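Local structure of beta-galactosidase (Marinomonas sp. ef1, 6Y2K) at residues V32-F37 with V68-P73; S102-T107 with N141-H146; A135-D140 with A235-V240; D147-Y152 with G245-F250; D265-G270 with V320-H325. The protein catalyses hydrolysis of terminal beta-galactosides as a cold-active family 42 glycoside hydrolase that assembles into a hexamer. One frame throughout, in Å; residues are numbered along the deposited sequence.

Contact 1: V32-F37 with V68-P73; sequences VRVGEF and VILGTP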
# COMPACT_ATOMS: atom_id res chain seq x y z
N VAL A 32 9.29 -29.37 44.63
CA VAL A 32 8.79 -28.07 45.06
C VAL A 32 9.96 -27.18 45.47
O VAL A 32 10.78 -27.58 46.30
CB VAL A 32 7.83 -28.20 46.26
CG1 VAL A 32 7.26 -26.84 46.66
CG2 VAL A 32 6.71 -29.18 45.93
N ARG A 33 10.04 -25.97 44.89
CA ARG A 33 11.07 -25.01 45.27
C ARG A 33 10.52 -24.03 46.32
O ARG A 33 9.41 -23.53 46.19
CB ARG A 33 11.61 -24.25 44.06
CG ARG A 33 12.86 -23.43 44.37
CD ARG A 33 13.21 -22.46 43.26
NE ARG A 33 12.18 -21.44 43.08
CZ ARG A 33 12.18 -20.51 42.13
NH1 ARG A 33 13.19 -20.43 41.25
NH2 ARG A 33 11.18 -19.65 42.05
N VAL A 34 11.31 -23.79 47.37
CA VAL A 34 10.98 -22.77 48.38
C VAL A 34 12.23 -22.00 48.85
O VAL A 34 13.35 -22.49 48.71
CB VAL A 34 10.29 -23.37 49.63
CG1 VAL A 34 9.04 -24.16 49.24
CG2 VAL A 34 11.24 -24.24 50.44
N GLY A 35 12.00 -20.80 49.38
CA GLY A 35 12.99 -20.12 50.24
C GLY A 35 13.83 -18.97 49.69
O GLY A 35 14.40 -18.21 50.48
N GLU A 36 13.90 -18.82 48.37
CA GLU A 36 14.87 -17.87 47.76
C GLU A 36 14.59 -16.37 47.99
O GLU A 36 15.49 -15.55 47.79
CB GLU A 36 15.09 -18.17 46.26
CG GLU A 36 14.07 -17.60 45.25
CD GLU A 36 12.70 -18.27 45.26
OE1 GLU A 36 12.42 -19.17 46.10
OE2 GLU A 36 11.87 -17.88 44.41
N PHE A 37 13.38 -16.00 48.39
CA PHE A 37 13.07 -14.60 48.73
C PHE A 37 12.72 -14.38 50.21
O PHE A 37 12.10 -13.36 50.55
CB PHE A 37 11.93 -14.07 47.85
CG PHE A 37 12.22 -14.10 46.36
CD1 PHE A 37 13.36 -13.49 45.85
CD2 PHE A 37 11.33 -14.69 45.48
CE1 PHE A 37 13.62 -13.50 44.48
CE2 PHE A 37 11.57 -14.68 44.11
CZ PHE A 37 12.72 -14.09 43.61
N VAL A 68 12.25 -31.44 47.86
CA VAL A 68 12.36 -29.98 47.94
C VAL A 68 13.66 -29.46 47.33
O VAL A 68 14.73 -30.03 47.55
CB VAL A 68 12.20 -29.48 49.39
CG1 VAL A 68 12.45 -27.97 49.48
CG2 VAL A 68 10.80 -29.81 49.89
N ILE A 69 13.53 -28.38 46.56
CA ILE A 69 14.66 -27.60 46.07
C ILE A 69 14.70 -26.35 46.95
O ILE A 69 13.79 -25.53 46.89
CB ILE A 69 14.49 -27.16 44.59
CG1 ILE A 69 14.29 -28.38 43.67
CG2 ILE A 69 15.68 -26.32 44.13
CD1 ILE A 69 13.56 -28.05 42.38
N LEU A 70 15.75 -26.22 47.77
CA LEU A 70 15.83 -25.13 48.75
C LEU A 70 16.65 -23.99 48.14
O LEU A 70 17.78 -24.20 47.74
CB LEU A 70 16.50 -25.61 50.04
CG LEU A 70 15.87 -25.29 51.40
CD1 LEU A 70 16.91 -25.46 52.51
CD2 LEU A 70 15.18 -23.94 51.48
N GLY A 71 16.08 -22.79 48.09
CA GLY A 71 16.80 -21.63 47.55
C GLY A 71 17.52 -20.82 48.63
O GLY A 71 16.90 -20.48 49.63
N THR A 72 18.80 -20.49 48.42
CA THR A 72 19.48 -19.54 49.29
C THR A 72 18.87 -18.16 48.99
O THR A 72 18.58 -17.86 47.83
CB THR A 72 21.03 -19.50 49.13
OG1 THR A 72 21.41 -19.00 47.84
CG2 THR A 72 21.62 -20.88 49.37
N PRO A 73 18.66 -17.33 50.03
CA PRO A 73 17.87 -16.11 49.90
C PRO A 73 18.65 -14.84 49.52
O PRO A 73 18.19 -13.72 49.79
CB PRO A 73 17.26 -15.98 51.30
CG PRO A 73 18.38 -16.44 52.17
CD PRO A 73 18.97 -17.61 51.44
O HOH W 1 17.79 -15.62 46.36
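Arg33 and Ile69 pair as a parallel bridge between strands 29-34 and 67-71, and three backbone hydrogen bonds sew the strands together: Ile69 N to Val32 O, Val34 N to Ile69 O, and Gly71 N to Val34 O. The Arg33 side chain leaves this ladder in steps. Its CB lies 3.8 Å from Ile69 O, and CG, set anti to the backbone N (chi1 -169°), closes on the same oxygen at 3.4 Å while brushing Ile69 CG2 at 4.0 Å. A bend about the CG-CD bond (chi3 64°) then turns the guanidinium away from the neighbouring strand. There NH2 stands 3.0 Å from Glu36 OE2, a salt bridge of charge alone, because the carboxylate rides over one guanidinium face and no N-H points at it. NH1 reaches Glu314 and Gln138, while Tyr8 OH binds Glu36 OE2. Val34 CG2, on the other face of the sheet, packs 4.0 Å from Val68 CG1 and also meets Leu70 CD2. Beyond the strands a water bridges Glu36 O and Thr72 O. Arg33 and Ile69 point into the barrel, Ile69 meeting Trp311 and Met313, while Leu70 turns out to helix 111-128; such alternation on parallel strands is characteristic of a TIM barrel.

Contact 2: S102-T107 with N141-H146; sequences SRRHYT and NEYGCH. With GOL (glycerol), chain D.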
# COMPACT_ATOMS: atom_id res chain seq x y z
N SER A 102 13.08 -3.21 45.30
CA SER A 102 12.71 -4.23 44.33
C SER A 102 13.51 -5.50 44.68
O SER A 102 13.34 -6.03 45.80
CB SER A 102 12.95 -3.71 42.89
OG SER A 102 14.32 -3.47 42.60
N ARG A 103 14.36 -5.98 43.79
CA ARG A 103 15.22 -7.14 44.07
C ARG A 103 16.56 -6.99 43.37
O ARG A 103 16.72 -6.10 42.53
CB ARG A 103 14.54 -8.46 43.65
CG ARG A 103 14.13 -8.55 42.17
CD ARG A 103 13.60 -9.94 41.83
NE ARG A 103 13.11 -10.01 40.45
CZ ARG A 103 12.41 -11.03 39.94
NH1 ARG A 103 12.08 -12.10 40.68
NH2 ARG A 103 12.02 -10.98 38.67
N ARG A 104 17.51 -7.86 43.73
CA ARG A 104 18.85 -7.92 43.13
C ARG A 104 19.69 -6.66 43.37
O ARG A 104 20.56 -6.30 42.57
CB ARG A 104 18.77 -8.28 41.64
CG ARG A 104 18.18 -9.66 41.35
CD ARG A 104 18.79 -10.27 40.08
NE ARG A 104 20.23 -10.26 40.23
CZ ARG A 104 20.91 -11.12 40.97
NH1 ARG A 104 20.31 -12.16 41.56
NH2 ARG A 104 22.21 -10.97 41.11
N HIS A 105 19.49 -6.04 44.54
CA HIS A 105 20.19 -4.80 44.95
C HIS A 105 21.55 -5.09 45.60
O HIS A 105 21.76 -4.88 46.79
CB HIS A 105 19.30 -3.95 45.88
CG HIS A 105 18.45 -4.76 46.81
ND1 HIS A 105 17.18 -5.18 46.47
CD2 HIS A 105 18.71 -5.29 48.03
CE1 HIS A 105 16.68 -5.89 47.46
NE2 HIS A 105 17.59 -5.98 48.42
N TYR A 106 22.47 -5.59 44.78
CA TYR A 106 23.87 -5.71 45.16
C TYR A 106 24.74 -5.81 43.91
O TYR A 106 24.27 -6.24 42.85
CB TYR A 106 24.11 -6.94 46.05
CG TYR A 106 23.84 -8.29 45.41
CD1 TYR A 106 24.84 -8.96 44.69
CD2 TYR A 106 22.61 -8.93 45.56
CE1 TYR A 106 24.61 -10.21 44.12
CE2 TYR A 106 22.36 -10.17 44.98
CZ TYR A 106 23.37 -10.81 44.27
OH TYR A 106 23.12 -12.05 43.71
N THR A 107 26.00 -5.42 44.05
CA THR A 107 27.00 -5.76 43.04
C THR A 107 27.73 -7.02 43.48
O THR A 107 28.06 -7.18 44.66
CB THR A 107 28.02 -4.64 42.73
OG1 THR A 107 29.12 -5.22 42.01
CG2 THR A 107 28.55 -3.94 44.00
N ASN A 141 18.99 -16.37 42.91
CA ASN A 141 17.84 -16.40 42.00
C ASN A 141 18.11 -15.50 40.80
O ASN A 141 18.16 -14.28 40.95
CB ASN A 141 16.56 -15.94 42.70
CG ASN A 141 15.32 -16.17 41.84
OD1 ASN A 141 14.83 -17.30 41.72
ND2 ASN A 141 14.83 -15.09 41.22
N GLU A 142 18.30 -16.11 39.63
CA GLU A 142 18.44 -15.39 38.36
C GLU A 142 19.54 -14.33 38.41
O GLU A 142 19.29 -13.13 38.30
CB GLU A 142 17.10 -14.77 37.92
CG GLU A 142 16.01 -15.77 37.53
CD GLU A 142 14.82 -15.11 36.85
OE1 GLU A 142 14.48 -13.97 37.22
OE2 GLU A 142 14.21 -15.73 35.94
N TYR A 143 20.77 -14.81 38.59
CA TYR A 143 21.96 -13.97 38.50
C TYR A 143 21.84 -13.14 37.25
O TYR A 143 21.55 -13.67 36.18
CB TYR A 143 23.24 -14.81 38.36
CG TYR A 143 23.68 -15.63 39.57
CD1 TYR A 143 23.62 -15.12 40.86
CD2 TYR A 143 24.21 -16.91 39.39
CE1 TYR A 143 24.06 -15.87 41.95
CE2 TYR A 143 24.64 -17.66 40.48
CZ TYR A 143 24.57 -17.14 41.75
OH TYR A 143 25.00 -17.89 42.83
N GLY A 144 22.07 -11.83 37.38
CA GLY A 144 22.12 -10.93 36.23
C GLY A 144 20.79 -10.31 35.85
O GLY A 144 20.79 -9.31 35.11
N CYS A 145 19.66 -10.83 36.35
CA CYS A 145 18.34 -10.30 35.95
C CYS A 145 18.30 -8.79 36.20
O CYS A 145 18.89 -8.29 37.17
CB CYS A 145 17.18 -10.98 36.69
SG CYS A 145 15.57 -10.72 35.89
N HIS A 146 17.61 -8.08 35.32
CA HIS A 146 17.53 -6.61 35.36
C HIS A 146 18.91 -5.96 35.10
O HIS A 146 19.18 -4.86 35.58
CB HIS A 146 16.93 -6.11 36.68
CG HIS A 146 15.83 -6.98 37.21
ND1 HIS A 146 14.63 -7.13 36.56
CD2 HIS A 146 15.76 -7.73 38.33
CE1 HIS A 146 13.86 -7.95 37.26
NE2 HIS A 146 14.52 -8.33 38.33
C1 GOL D . 8.44 -14.29 36.85
O1 GOL D . 7.95 -14.40 35.48
C2 GOL D . 9.68 -13.39 37.02
O2 GOL D . 9.92 -13.25 38.45
C3 GOL D . 10.90 -13.97 36.28
O3 GOL D . 12.01 -13.04 36.15
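With chi1 at 58°, Arg103 holds CG between its backbone N and carbonyl carbon, and the chain then runs extended to NE, which meets the edge of His146; Arg104 instead bends at chi2 and chi3 and curls against Glu142 and Gly144. The Arg103 NE to His146 NE2 hydrogen bond is 3.1 Å long, lying in the imidazole plane but tilted from that of the guanidinium. Arg104 lays one face of its guanidinium over Glu142 O and Gly144 N, its CD only 3.4 Å from Glu142 O. Those atoms belong to the type II turn Glu142-Cys145, in the loop after the fourth strand of the TIM barrel, where family 42 enzymes carry an Asn-Glu pair whose glutamate is the general acid/base; Asn141-Glu142 is consistent with that pair, which would make Glu142 the probable acid/base. NH1 of Arg104 gives Asn141 O a weak bond at 3.1 Å, its stronger partner being Asp140. A glycerol, probably from the crystallisation liquor, marks the pocket: Arg103 NH2 donates to glycerol O2 at 3.1 Å, and glycerol O3 donates to Glu142 OE1 at 2.8 Å. Trp183 of a second subunit packs on Arg103. Cys145 SG sits 3.5 Å above the His146 ring, over its centre.

Contact 3: A135-D140 with A235-V240; sequences ASWQTD and AGRDLV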
# COMPACT_ATOMS: atom_id res chain seq x y z
N ALA A 135 16.31 -32.24 48.46
CA ALA A 135 16.97 -32.99 47.39
C ALA A 135 17.98 -32.16 46.61
O ALA A 135 18.87 -32.72 45.96
CB ALA A 135 15.91 -33.55 46.45
N SER A 136 17.85 -30.83 46.69
CA SER A 136 18.58 -29.92 45.82
C SER A 136 18.65 -28.53 46.42
O SER A 136 17.79 -28.16 47.23
CB SER A 136 17.86 -29.88 44.47
OG SER A 136 18.36 -28.86 43.63
N TRP A 137 19.65 -27.74 46.02
CA TRP A 137 19.72 -26.33 46.38
C TRP A 137 19.82 -25.46 45.14
O TRP A 137 20.61 -25.76 44.25
CB TRP A 137 20.95 -26.03 47.24
CG TRP A 137 20.96 -26.64 48.61
CD1 TRP A 137 21.29 -27.91 48.94
CD2 TRP A 137 20.66 -25.97 49.84
NE1 TRP A 137 21.20 -28.09 50.30
CE2 TRP A 137 20.83 -26.91 50.88
CE3 TRP A 137 20.28 -24.66 50.17
CZ2 TRP A 137 20.62 -26.59 52.22
CZ3 TRP A 137 20.07 -24.34 51.51
CH2 TRP A 137 20.24 -25.30 52.52
N GLN A 138 19.03 -24.38 45.10
CA GLN A 138 19.21 -23.30 44.11
C GLN A 138 20.00 -22.18 44.77
O GLN A 138 19.58 -21.65 45.80
CB GLN A 138 17.86 -22.74 43.64
CG GLN A 138 17.98 -21.56 42.67
CD GLN A 138 16.64 -20.98 42.27
OE1 GLN A 138 15.91 -21.59 41.51
NE2 GLN A 138 16.33 -19.79 42.78
N THR A 139 21.14 -21.81 44.18
CA THR A 139 21.90 -20.65 44.66
C THR A 139 21.24 -19.36 44.19
O THR A 139 21.01 -19.19 43.00
CB THR A 139 23.35 -20.68 44.16
OG1 THR A 139 23.37 -20.87 42.74
CG2 THR A 139 24.12 -21.81 44.84
N ASP A 140 20.92 -18.47 45.11
CA ASP A 140 20.46 -17.12 44.77
C ASP A 140 19.16 -17.24 43.90
O ASP A 140 18.32 -18.13 44.16
CB ASP A 140 21.63 -16.37 44.10
CG ASP A 140 21.49 -14.84 44.11
OD1 ASP A 140 20.88 -14.30 43.15
OD2 ASP A 140 22.05 -14.18 45.02
N ALA A 235 26.20 -32.72 51.15
CA ALA A 235 26.65 -33.78 50.24
C ALA A 235 25.49 -34.58 49.68
O ALA A 235 24.52 -34.88 50.39
CB ALA A 235 27.63 -34.72 50.96
N GLY A 236 25.57 -34.89 48.39
CA GLY A 236 24.53 -35.66 47.71
C GLY A 236 23.40 -34.85 47.10
O GLY A 236 22.64 -35.40 46.30
N ARG A 237 23.26 -33.57 47.47
CA ARG A 237 22.19 -32.72 46.94
C ARG A 237 22.62 -32.09 45.60
O ARG A 237 23.77 -31.67 45.46
CB ARG A 237 21.83 -31.61 47.93
CG ARG A 237 20.85 -32.03 49.01
CD ARG A 237 21.38 -33.14 49.93
NE ARG A 237 20.39 -33.50 50.94
CZ ARG A 237 20.57 -34.39 51.91
NH1 ARG A 237 19.60 -34.63 52.78
NH2 ARG A 237 21.74 -35.03 52.04
N ASP A 238 21.71 -32.04 44.63
CA ASP A 238 21.97 -31.39 43.34
C ASP A 238 22.03 -29.88 43.52
O ASP A 238 21.08 -29.28 44.02
CB ASP A 238 20.88 -31.71 42.32
CG ASP A 238 20.91 -33.15 41.84
OD1 ASP A 238 22.00 -33.72 41.68
OD2 ASP A 238 19.82 -33.69 41.57
N LEU A 239 23.15 -29.28 43.13
CA LEU A 239 23.29 -27.82 43.17
C LEU A 239 22.96 -27.28 41.79
O LEU A 239 23.50 -27.76 40.78
CB LEU A 239 24.69 -27.43 43.62
CG LEU A 239 25.17 -28.10 44.92
CD1 LEU A 239 26.54 -27.59 45.32
CD2 LEU A 239 24.18 -27.88 46.05
N VAL A 240 22.08 -26.28 41.75
CA VAL A 240 21.51 -25.77 40.51
C VAL A 240 21.41 -24.25 40.61
O VAL A 240 21.33 -23.69 41.71
CB VAL A 240 20.12 -26.42 40.25
CG1 VAL A 240 19.11 -26.10 41.33
CG2 VAL A 240 19.56 -26.04 38.88
O HOH W 2 19.42 -35.37 45.83
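Ser136 and Asp238 meet in the fourth and fifth strands of the TIM barrel, 134-138 and 238-244, joined in parallel. Asp238 O is gripped twice. Ser136 OG, anti to its own N (chi1 170°), donates to it at 2.8 Å, and Trp137 N donates at 2.9 Å from the opposite face of the carbonyl plane. The ladder continues with Asp238 N to Ala135 O, Val240 N to Trp137 O and Thr139 N to Val240 O. With Ser136 exchanged for an alanine, Asp238 O would probably be left with the Trp137 amide as its sole donor from this strand, and Val240 CG1, 3.7 Å from the lost OG, would face a small gap. On the other face of the sheet Trp137 and Leu239 run alongside each other in the same direction, with Trp137 CB 3.9 Å from Leu239 CD2. The indole turns its edge to Arg237, whose CB lies 3.9 Å from Trp137 CD1.

A second shell fixes these groups. Ser234 takes the indole NE1, and Leu230 of helix 205-233 packs on the ring. The Arg237 guanidinium is held by backbone carbonyls: NE bonds to Val134 O, NH1 to His131 O, and NH2 to Ala235 O within the guanidinium plane. Arg309 pairs with the Asp238 carboxylate in a salt bridge. At the start of the pairing a water donates to Ala135 O and Gly236 O. At its far end Gln138 NE2 donates to Asp140 O over 2.9 Å, with that oxygen close to the amide plane.

Contact 4: D147-Y152 with G245-F250; sequences DTVLSY and GFFTAF
At the C-terminal mouth of the TIM barrel, the loops that follow strands 134-138 and 238-244 touch through Val149, which plugs into the bend formed by Phe247, Ala249 and Phe250. Its two methyls divide the work. With CG1 anti to the backbone N (chi1 176°), that branch lies 3.4 Å from Ala249 O, an oxygen already hydrogen-bonded to Gln212. CG2 takes the apolar partners: Ala249 CB at 3.8 Å, Phe250 CD1 at 3.8 Å and Phe247 CZ at 4.1 Å. It comes to both phenyl rings at the edge rather than over a face. Phe250 CD1 in turn lies in the plane of the Phe247 ring, so the valine methyl and the two rings form one compact group. Asp147 adds a looser touch, with OD1 4.1 Å from Phe247 CE1 and its carboxylate turned only 13° from the ring plane; the slightly positive rim of the phenyl probably tolerates the charge there. No hydrogen bond crosses the contact, which rests on shape. Helix 205-233 backs the group, Cys215 against Val149 and Ser216 against Phe250, while helix 252-256 closes it with Val255 and with His252, whose ring stacks on Phe250.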
# COMPACT_ATOMS: atom_id res chain seq x y z
N ASP A 147 19.76 -6.65 34.32
CA ASP A 147 21.08 -6.16 33.94
C ASP A 147 21.96 -5.82 35.15
O ASP A 147 22.47 -4.69 35.29
CB ASP A 147 20.96 -4.97 32.97
CG ASP A 147 20.02 -5.28 31.81
OD1 ASP A 147 20.18 -6.33 31.16
OD2 ASP A 147 19.11 -4.46 31.56
N THR A 148 22.13 -6.81 36.02
CA THR A 148 22.84 -6.64 37.28
C THR A 148 24.26 -7.26 37.31
O THR A 148 24.91 -7.25 38.35
CB THR A 148 21.99 -7.14 38.48
OG1 THR A 148 21.44 -8.44 38.22
CG2 THR A 148 20.84 -6.16 38.74
N VAL A 149 24.74 -7.76 36.16
CA VAL A 149 26.13 -8.24 36.07
C VAL A 149 27.09 -7.04 36.04
O VAL A 149 27.97 -6.94 36.89
CB VAL A 149 26.35 -9.14 34.84
CG1 VAL A 149 27.81 -9.55 34.71
CG2 VAL A 149 25.45 -10.38 34.92
N LEU A 150 26.91 -6.15 35.07
CA LEU A 150 27.73 -4.94 34.98
C LEU A 150 27.26 -3.92 36.02
O LEU A 150 26.06 -3.62 36.12
CB LEU A 150 27.67 -4.32 33.58
CG LEU A 150 28.15 -5.18 32.41
CD1 LEU A 150 28.10 -4.36 31.12
CD2 LEU A 150 29.55 -5.73 32.63
N SER A 151 28.20 -3.44 36.83
CA SER A 151 27.95 -2.42 37.85
C SER A 151 29.14 -1.49 37.86
O SER A 151 30.25 -1.89 37.51
CB SER A 151 27.73 -3.05 39.22
OG SER A 151 27.79 -2.08 40.26
N TYR A 152 28.89 -0.23 38.23
CA TYR A 152 29.86 0.84 38.02
C TYR A 152 30.11 1.62 39.31
O TYR A 152 30.22 2.86 39.30
CB TYR A 152 29.37 1.74 36.89
CG TYR A 152 29.17 0.98 35.59
CD1 TYR A 152 30.22 0.82 34.69
CD2 TYR A 152 27.94 0.40 35.27
CE1 TYR A 152 30.05 0.12 33.50
CE2 TYR A 152 27.77 -0.30 34.08
CZ TYR A 152 28.83 -0.44 33.20
OH TYR A 152 28.67 -1.13 32.02
N GLY A 245 16.03 -16.74 29.67
CA GLY A 245 15.97 -16.58 28.22
C GLY A 245 16.58 -15.25 27.82
O GLY A 245 16.36 -14.25 28.50
N PHE A 246 17.36 -15.23 26.75
CA PHE A 246 17.74 -13.99 26.06
C PHE A 246 18.59 -13.13 26.98
O PHE A 246 18.34 -11.93 27.16
CB PHE A 246 16.48 -13.26 25.54
CG PHE A 246 15.57 -14.16 24.75
CD1 PHE A 246 15.82 -14.40 23.41
CD2 PHE A 246 14.52 -14.83 25.37
CE1 PHE A 246 15.02 -15.26 22.68
CE2 PHE A 246 13.73 -15.70 24.66
CZ PHE A 246 13.97 -15.92 23.31
N PHE A 247 19.60 -13.77 27.58
CA PHE A 247 20.46 -13.13 28.57
C PHE A 247 21.89 -13.65 28.46
O PHE A 247 22.14 -14.85 28.64
CB PHE A 247 19.93 -13.32 30.00
CG PHE A 247 20.61 -12.43 30.98
CD1 PHE A 247 20.19 -11.11 31.14
CD2 PHE A 247 21.74 -12.86 31.67
CE1 PHE A 247 20.85 -10.26 32.01
CE2 PHE A 247 22.41 -12.02 32.54
CZ PHE A 247 21.97 -10.71 32.71
N THR A 248 22.83 -12.75 28.20
CA THR A 248 24.19 -13.14 27.84
C THR A 248 25.31 -12.45 28.62
O THR A 248 26.48 -12.60 28.27
CB THR A 248 24.40 -12.89 26.35
OG1 THR A 248 24.09 -11.52 26.06
CG2 THR A 248 23.50 -13.78 25.53
N ALA A 249 24.97 -11.72 29.69
CA ALA A 249 25.93 -10.83 30.34
C ALA A 249 27.00 -11.51 31.20
O ALA A 249 27.99 -10.86 31.53
CB ALA A 249 25.20 -9.77 31.16
N PHE A 250 26.80 -12.77 31.59
CA PHE A 250 27.87 -13.57 32.20
C PHE A 250 28.04 -14.91 31.47
O PHE A 250 27.17 -15.34 30.72
CB PHE A 250 27.65 -13.78 33.71
CG PHE A 250 26.50 -14.68 34.05
CD1 PHE A 250 25.23 -14.16 34.23
CD2 PHE A 250 26.70 -16.04 34.25
CE1 PHE A 250 24.17 -14.99 34.56
CE2 PHE A 250 25.63 -16.88 34.58
CZ PHE A 250 24.37 -16.35 34.74

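Contact 5: D265-G270 with V320-H325; sequences DSYPLG and VNWAPH
Tyr267, at the N-cap position between strand 261-266 and helix 268-274, and Gly270 in the first turn of that helix lie against the irregular loop at Val320-Ala323, the backbones coming nearest at Gly270 and Ala323 with CA atoms 5.2 Å apart. The Trp322 indole makes most of the contact. Its chi1 of 49° puts CG between the backbone N and the carbonyl carbon and swings the indole over toward the tyrosine, where the two rings make a T-shaped stack: the edge of Trp322 points at the face of Tyr267, the centroids of the Tyr267 ring and of the five-membered ring of Trp322 5.7 Å apart and the planes at 89°. The six-membered part reaches furthest, CZ2 lying 3.6 Å from Tyr267 CB. Its neighbour CH2 rests 3.8 Å from Gly270 CA, a spot where a CB on the glycine would run into the indole. Val320 CG1 supports the tyrosine ring at CD1, 3.7 Å away, and Ala323 CB touches Gly270 O.

Replacing Tyr267 by an alanine is likely to strip the indole edge of its aromatic face, leave Val320 CG1 facing a gap, and deprive Glu314 of the tyrosine hydroxyl bound to its OE1. Gln429 of a second subunit binds Val320 O, so the loop is also held from across the interface. No hydrogen bond joins the two segments: the touching side-chain atoms are almost all carbon, while the polar ends turn to other partners, Tyr267 OH to Glu314 and Trp322 NE1 to a glycerol. Such chemistry is consistent with an aromatic wall of a sugar-binding pocket, its position set by packing.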
# COMPACT_ATOMS: atom_id res chain seq x y z
N ASP A 265 14.40 -20.44 33.10
CA ASP A 265 13.10 -19.86 33.35
C ASP A 265 12.49 -19.42 32.03
O ASP A 265 12.95 -18.44 31.43
CB ASP A 265 13.26 -18.69 34.33
CG ASP A 265 13.85 -19.12 35.68
OD1 ASP A 265 13.82 -20.32 35.99
OD2 ASP A 265 14.33 -18.26 36.45
N SER A 266 11.46 -20.15 31.59
CA SER A 266 10.88 -20.03 30.26
C SER A 266 9.52 -19.36 30.30
O SER A 266 8.55 -19.90 30.86
CB SER A 266 10.73 -21.40 29.60
OG SER A 266 10.19 -21.26 28.29
N TYR A 267 9.45 -18.18 29.68
CA TYR A 267 8.22 -17.43 29.58
C TYR A 267 8.01 -17.03 28.12
O TYR A 267 8.24 -15.87 27.75
CB TYR A 267 8.29 -16.22 30.50
CG TYR A 267 8.43 -16.57 31.96
CD1 TYR A 267 7.31 -16.94 32.71
CD2 TYR A 267 9.67 -16.55 32.60
CE1 TYR A 267 7.42 -17.27 34.05
CE2 TYR A 267 9.80 -16.88 33.94
CZ TYR A 267 8.67 -17.24 34.66
OH TYR A 267 8.77 -17.55 35.99
N PRO A 268 7.57 -17.99 27.28
CA PRO A 268 7.52 -17.79 25.83
C PRO A 268 6.70 -16.59 25.35
O PRO A 268 7.07 -15.98 24.35
CB PRO A 268 6.89 -19.10 25.33
CG PRO A 268 7.22 -20.09 26.38
CD PRO A 268 7.04 -19.32 27.65
N LEU A 269 5.61 -16.26 26.05
CA LEU A 269 4.77 -15.13 25.63
C LEU A 269 5.38 -13.79 25.99
O LEU A 269 5.22 -12.83 25.26
CB LEU A 269 3.36 -15.21 26.22
CG LEU A 269 2.64 -16.56 26.14
CD1 LEU A 269 1.18 -16.37 26.51
CD2 LEU A 269 2.78 -17.21 24.78
N GLY A 270 6.07 -13.74 27.13
CA GLY A 270 6.78 -12.54 27.55
C GLY A 270 7.96 -12.24 26.64
O GLY A 270 8.11 -11.11 26.21
N VAL A 320 1.70 -13.47 32.35
CA VAL A 320 2.68 -12.88 33.27
C VAL A 320 2.43 -11.36 33.42
O VAL A 320 1.49 -10.82 32.84
CB VAL A 320 4.14 -13.20 32.85
CG1 VAL A 320 4.35 -14.72 32.76
CG2 VAL A 320 4.53 -12.53 31.54
N ASN A 321 3.26 -10.68 34.22
CA ASN A 321 3.08 -9.25 34.56
C ASN A 321 4.06 -8.30 33.87
O ASN A 321 3.78 -7.11 33.80
CB ASN A 321 3.27 -9.04 36.06
CG ASN A 321 4.66 -9.45 36.53
OD1 ASN A 321 4.97 -10.65 36.54
ND2 ASN A 321 5.51 -8.48 36.87
N TRP A 322 5.20 -8.82 33.41
CA TRP A 322 6.39 -7.98 33.19
C TRP A 322 6.67 -7.54 31.75
O TRP A 322 7.45 -6.62 31.54
CB TRP A 322 7.65 -8.62 33.80
CG TRP A 322 7.88 -10.07 33.46
CD1 TRP A 322 7.62 -11.15 34.26
CD2 TRP A 322 8.43 -10.59 32.25
NE1 TRP A 322 7.97 -12.31 33.61
CE2 TRP A 322 8.48 -11.99 32.38
CE3 TRP A 322 8.90 -10.01 31.06
CZ2 TRP A 322 8.96 -12.83 31.37
CZ3 TRP A 322 9.39 -10.85 30.05
CH2 TRP A 322 9.41 -12.24 30.21
N ALA A 323 6.03 -8.16 30.76
CA ALA A 323 6.22 -7.74 29.36
C ALA A 323 5.31 -6.54 29.06
O ALA A 323 4.35 -6.30 29.80
CB ALA A 323 5.93 -8.88 28.43
N PRO A 324 5.62 -5.77 27.99
CA PRO A 324 4.71 -4.67 27.64
C PRO A 324 3.26 -5.12 27.45
O PRO A 324 2.32 -4.44 27.89
CB PRO A 324 5.31 -4.10 26.34
CG PRO A 324 6.76 -4.46 26.41
CD PRO A 324 6.85 -5.76 27.18
N HIS A 325 3.07 -6.29 26.83
CA HIS A 325 1.74 -6.88 26.69
C HIS A 325 1.81 -8.31 27.18
O HIS A 325 2.82 -9.00 26.97
CB HIS A 325 1.26 -6.79 25.24
CG HIS A 325 1.58 -5.48 24.59
ND1 HIS A 325 2.69 -5.31 23.79
CD2 HIS A 325 0.98 -4.27 24.67
CE1 HIS A 325 2.75 -4.05 23.39
NE2 HIS A 325 1.73 -3.40 23.91

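How the contacts relate
Contacts 1 and 3, centres 10 Å apart, lie in one barrel wall, separated by the pairing of strands 67-71 and 134-138; Thr72 OG1 lies 2.8 Å from Asp140 N. Asp140 ties contact 3 to contact 2 through a 2.7 Å salt bridge from Arg104 NH1 to its OD1. Contact 2 lies 9 Å, centre to centre, from contact 4, Arg104 NE reaching Thr148 OG1 at 3.0 Å. Contacts 2 and 5 stand on two sides of the pocket: the glycerol held by Arg103 and Glu142 also binds Trp322, Glu362 and His365. Glu314, partner of Arg33 and Tyr267, probably occupies the family's usual nucleophile position at the end of the seventh strand, linking contacts 1 and 5 to the probable active site.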